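Local coordinates for telomeric DNA-binding factor trf1 (Schizosaccharomyces pombe, PDB 6K5S), which probably binds telomeric DNA, as expected for a telomere repeat binding factor of fission yeast, at residues T126-M129 and E130-Q134; Q181-E184 and K185-R189. All coordinates share one frame; numbering follows the deposited sequence.

Interaction 1 (T126-M129 and E130-Q134); sequences TLYM and ELKTQ
Tyr128 swings its CG away from the backbone N (chi1 -155°), and Lys132, one turn later, sets its own CG beside its N and bends at the last torsion, chi4 -58°; together these lay the lysine tail over the phenol. This is an i to i+4 pair on helix 122-141, part of the all-helical TRF domain. Lys132 CE does the touching: it lies over the centre of one face of the Tyr128 ring, 3.5 Å from the centroid, a CH-pi contact. The ammonium follows as an off-centre cation-pi partner, Lys132 NZ standing 4.2 Å from the Tyr128 centroid. Lysine suits the place twice over: its CE, next to the charged nitrogen, is a good CH-pi partner, and the chain is long enough for NZ to donate to Leu154 O and Asn106 OD1. Phe109 meets Tyr128 with its ring nearly parallel. With an alanine in place of Tyr128, Lys132 CE would probably lose the face it lies on and Phe109 its ring partner, leaving NZ held by its hydrogen bonds alone.

Farther round the helix, Glu130 lies alongside Met129, pointing the same way, and the methyl CE of Met129 comes 3.7 Å from Glu130 OE2. That carboxylate has its salt-bridge partner in Arg189 of helix 177-195, and the methyl of Met129 packs against both. Leu127 and Leu131 pack on Phe109 of helix 102-113.

Thr133 suits a buried helical position because its hydroxyl, also met by Arg189 NH1, can turn back on the preceding turn: Thr133 OG1 donates to Met129 O at 2.9 Å, while Thr133 N reaches that oxygen from the opposite face of its plane.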
# COMPACT_ATOMS: atom_id res chain seq x y z
N THR A 126 -5.70 5.34 -33.06
CA THR A 126 -6.10 6.75 -32.99
C THR A 126 -5.55 7.41 -31.73
O THR A 126 -5.06 8.55 -31.78
CB THR A 126 -7.63 6.86 -33.02
OG1 THR A 126 -8.10 6.42 -34.29
CG2 THR A 126 -8.07 8.31 -32.78
N LEU A 127 -5.62 6.72 -30.60
CA LEU A 127 -5.05 7.25 -29.37
C LEU A 127 -3.54 7.45 -29.48
O LEU A 127 -3.00 8.45 -29.00
CB LEU A 127 -5.38 6.32 -28.21
CG LEU A 127 -5.43 6.89 -26.81
CD1 LEU A 127 -6.31 8.16 -26.76
CD2 LEU A 127 -5.95 5.79 -25.86
N TYR A 128 -2.84 6.49 -30.09
CA TYR A 128 -1.40 6.62 -30.35
C TYR A 128 -1.09 7.91 -31.11
O TYR A 128 -0.18 8.66 -30.74
CB TYR A 128 -0.95 5.42 -31.18
CG TYR A 128 0.50 5.02 -31.10
CD1 TYR A 128 1.33 5.48 -30.09
CD2 TYR A 128 1.03 4.16 -32.04
CE1 TYR A 128 2.65 5.09 -30.03
CE2 TYR A 128 2.36 3.76 -31.98
CZ TYR A 128 3.15 4.23 -30.97
OH TYR A 128 4.47 3.83 -30.91
N MET A 129 -1.83 8.16 -32.19
CA MET A 129 -1.58 9.33 -33.03
C MET A 129 -1.78 10.62 -32.25
O MET A 129 -1.00 11.58 -32.43
CB MET A 129 -2.50 9.30 -34.25
CG MET A 129 -2.40 10.53 -35.17
SD MET A 129 -3.63 10.48 -36.52
CE MET A 129 -5.17 10.55 -35.65
N GLU A 130 -2.84 10.71 -31.45
CA GLU A 130 -3.09 11.92 -30.67
C GLU A 130 -2.05 12.10 -29.57
O GLU A 130 -1.68 13.23 -29.24
CB GLU A 130 -4.50 11.89 -30.06
CG GLU A 130 -5.67 11.90 -31.08
CD GLU A 130 -5.68 13.11 -32.02
OE1 GLU A 130 -5.10 14.17 -31.69
OE2 GLU A 130 -6.29 13.01 -33.11
N LEU A 131 -1.62 11.00 -28.96
CA LEU A 131 -0.53 11.11 -27.99
C LEU A 131 0.71 11.71 -28.65
O LEU A 131 1.33 12.63 -28.10
CB LEU A 131 -0.19 9.74 -27.39
CG LEU A 131 1.02 9.80 -26.44
CD1 LEU A 131 0.73 10.67 -25.22
CD2 LEU A 131 1.36 8.38 -25.98
N LYS A 132 1.11 11.18 -29.81
CA LYS A 132 2.28 11.71 -30.50
C LYS A 132 2.09 13.19 -30.82
O LYS A 132 3.03 13.98 -30.69
CB LYS A 132 2.55 10.90 -31.78
CG LYS A 132 2.94 9.42 -31.51
CD LYS A 132 2.95 8.61 -32.83
CE LYS A 132 3.55 7.19 -32.66
NZ LYS A 132 4.94 7.26 -32.14
N THR A 133 0.87 13.58 -31.17
CA THR A 133 0.60 14.98 -31.48
C THR A 133 0.81 15.87 -30.25
O THR A 133 1.42 16.94 -30.34
CB THR A 133 -0.82 15.15 -32.02
OG1 THR A 133 -0.97 14.33 -33.18
CG2 THR A 133 -1.05 16.63 -32.41
N GLN A 134 0.32 15.43 -29.09
CA GLN A 134 0.56 16.19 -27.86
C GLN A 134 2.04 16.18 -27.48
O GLN A 134 2.56 17.18 -26.97
CB GLN A 134 -0.29 15.67 -26.70
CG GLN A 134 -1.82 15.85 -26.90
CD GLN A 134 -2.21 17.30 -27.23
OE1 GLN A 134 -1.75 18.23 -26.56
NE2 GLN A 134 -3.06 17.49 -28.23
O HOH W 1 6.21 5.14 -29.87

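Interaction 2 (Q181-E184 and K185-R189); sequences QIIE and KCTAR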
# COMPACT_ATOMS: atom_id res chain seq x y z
N GLN A 181 -3.40 1.04 -41.55
CA GLN A 181 -4.20 2.25 -41.39
C GLN A 181 -3.54 3.23 -40.43
O GLN A 181 -3.57 4.45 -40.65
CB GLN A 181 -5.60 1.89 -40.90
CG GLN A 181 -6.53 1.41 -41.99
CD GLN A 181 -6.61 2.40 -43.13
OE1 GLN A 181 -6.87 3.59 -42.91
NE2 GLN A 181 -6.38 1.93 -44.35
N ILE A 182 -2.96 2.72 -39.34
CA ILE A 182 -2.27 3.60 -38.39
C ILE A 182 -1.09 4.27 -39.06
O ILE A 182 -0.90 5.49 -38.96
CB ILE A 182 -1.83 2.82 -37.14
CG1 ILE A 182 -3.04 2.28 -36.39
CG2 ILE A 182 -1.00 3.73 -36.24
CD1 ILE A 182 -2.65 1.26 -35.34
N ILE A 183 -0.26 3.49 -39.76
CA ILE A 183 0.88 4.08 -40.45
C ILE A 183 0.41 5.18 -41.40
O ILE A 183 0.99 6.27 -41.44
CB ILE A 183 1.68 2.99 -41.19
CG1 ILE A 183 2.27 2.02 -40.17
CG2 ILE A 183 2.79 3.61 -42.01
CD1 ILE A 183 3.08 0.96 -40.78
N GLU A 184 -0.67 4.93 -42.13
CA GLU A 184 -1.16 5.93 -43.07
C GLU A 184 -1.72 7.15 -42.35
O GLU A 184 -1.44 8.29 -42.74
CB GLU A 184 -2.20 5.32 -44.00
CG GLU A 184 -2.68 6.24 -45.11
CD GLU A 184 -3.37 5.47 -46.23
OE1 GLU A 184 -3.16 4.24 -46.33
OE2 GLU A 184 -4.13 6.10 -47.00
N LYS A 185 -2.49 6.93 -41.27
CA LYS A 185 -3.01 8.04 -40.48
C LYS A 185 -1.88 8.85 -39.85
O LYS A 185 -1.94 10.08 -39.79
CB LYS A 185 -3.95 7.53 -39.39
CG LYS A 185 -5.33 7.12 -39.89
CD LYS A 185 -6.15 6.40 -38.81
CE LYS A 185 -6.58 7.35 -37.69
NZ LYS A 185 -7.42 6.65 -36.66
N CYS A 186 -0.85 8.16 -39.37
CA CYS A 186 0.28 8.84 -38.75
C CYS A 186 1.07 9.66 -39.76
O CYS A 186 1.45 10.80 -39.46
CB CYS A 186 1.17 7.82 -38.05
SG CYS A 186 0.56 7.37 -36.42
N THR A 187 1.31 9.11 -40.95
CA THR A 187 2.00 9.84 -42.01
C THR A 187 1.27 11.14 -42.33
O THR A 187 1.89 12.21 -42.45
CB THR A 187 2.10 8.98 -43.28
OG1 THR A 187 2.62 7.69 -42.94
CG2 THR A 187 3.00 9.64 -44.32
N ALA A 188 -0.05 11.07 -42.49
CA ALA A 188 -0.86 12.26 -42.77
C ALA A 188 -0.79 13.28 -41.63
O ALA A 188 -0.74 14.49 -41.88
CB ALA A 188 -2.31 11.86 -43.03
N ARG A 189 -0.80 12.80 -40.38
CA ARG A 189 -0.73 13.72 -39.24
C ARG A 189 0.64 14.39 -39.16
O ARG A 189 0.74 15.59 -38.85
CB ARG A 189 -1.07 12.98 -37.94
CG ARG A 189 -0.90 13.81 -36.69
CD ARG A 189 -1.87 14.98 -36.67
NE ARG A 189 -3.26 14.53 -36.76
CZ ARG A 189 -4.03 14.24 -35.71
NH1 ARG A 189 -3.54 14.33 -34.47
NH2 ARG A 189 -5.28 13.85 -35.89
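Ile183 and Thr187 sit one turn apart on helix 177-195 with their side chains crossing at a slant, Thr187 OG1 passing 4.2 Å from Ile183 CG2 on its way back to the backbone. The destination is the carbonyl of Ile183: Thr187 OG1 donates to Ile183 O at 2.6 Å, from above the carbonyl plane, 36° out of it. The amide of Thr187 comes to the same oxygen from the opposite face, so two donors grip one acceptor. With OG1 set beside its own N (chi1 -50°), the hydroxyl is held over the previous turn and the methyl CG2 is left anti to that N.

Ile182 and Cys186 make the neighbouring i to i+4 pair. The branch methyl CG2 of Ile182 meets Cys186 SG at 4.0 Å, a loose apolar contact beside the straight backbone bond from Cys186 N to Ile182 O. Both residues are buried, and small or branched apolar groups suit them there: Ile182 packs on Phe163 and Cys186 on Met159, both of helix 159-166, while Ile183 also rests on Phe163.

Lys185 leaves the helix differently. The CB and CG of Lys185 run close past Gln181 O, CG at 3.3 Å, before a bend at chi3 (69°) carries the amine away to Thr126 OG1 on helix 122-141. Arg189, one turn on, likewise sends its guanidinium to that helix.

The chemistry is therefore divided round the helix. Apolar groups press on helix 159-166, the long cationic chains spend their polar ends on helix 122-141, and the exposed threonine spends its hydroxyl on its own backbone, which probably lessens its need for water.

How the interactions relate
Interactions 1 and 2 are single-helix turns on two packed helices, 122-141 and 177-195; the centres of the two contacts lie about 11 Å apart. Interaction 1 is mostly buried, between helices 102-113, 177-195 and 208-222, and its side chains include an aromatic-lysine pair; interaction 2, farther from the centre of the chain, has one side turned to solvent, and its side chains meet more sparingly, in an isoleucine-cysteine contact and a threonine hydroxyl turned to the backbone. Both contain a threonine bonded back to its own helix, but Thr133 is buried whereas Thr187 is exposed. The two are joined directly, basic chains of 185-189 reaching polar groups of 126-134.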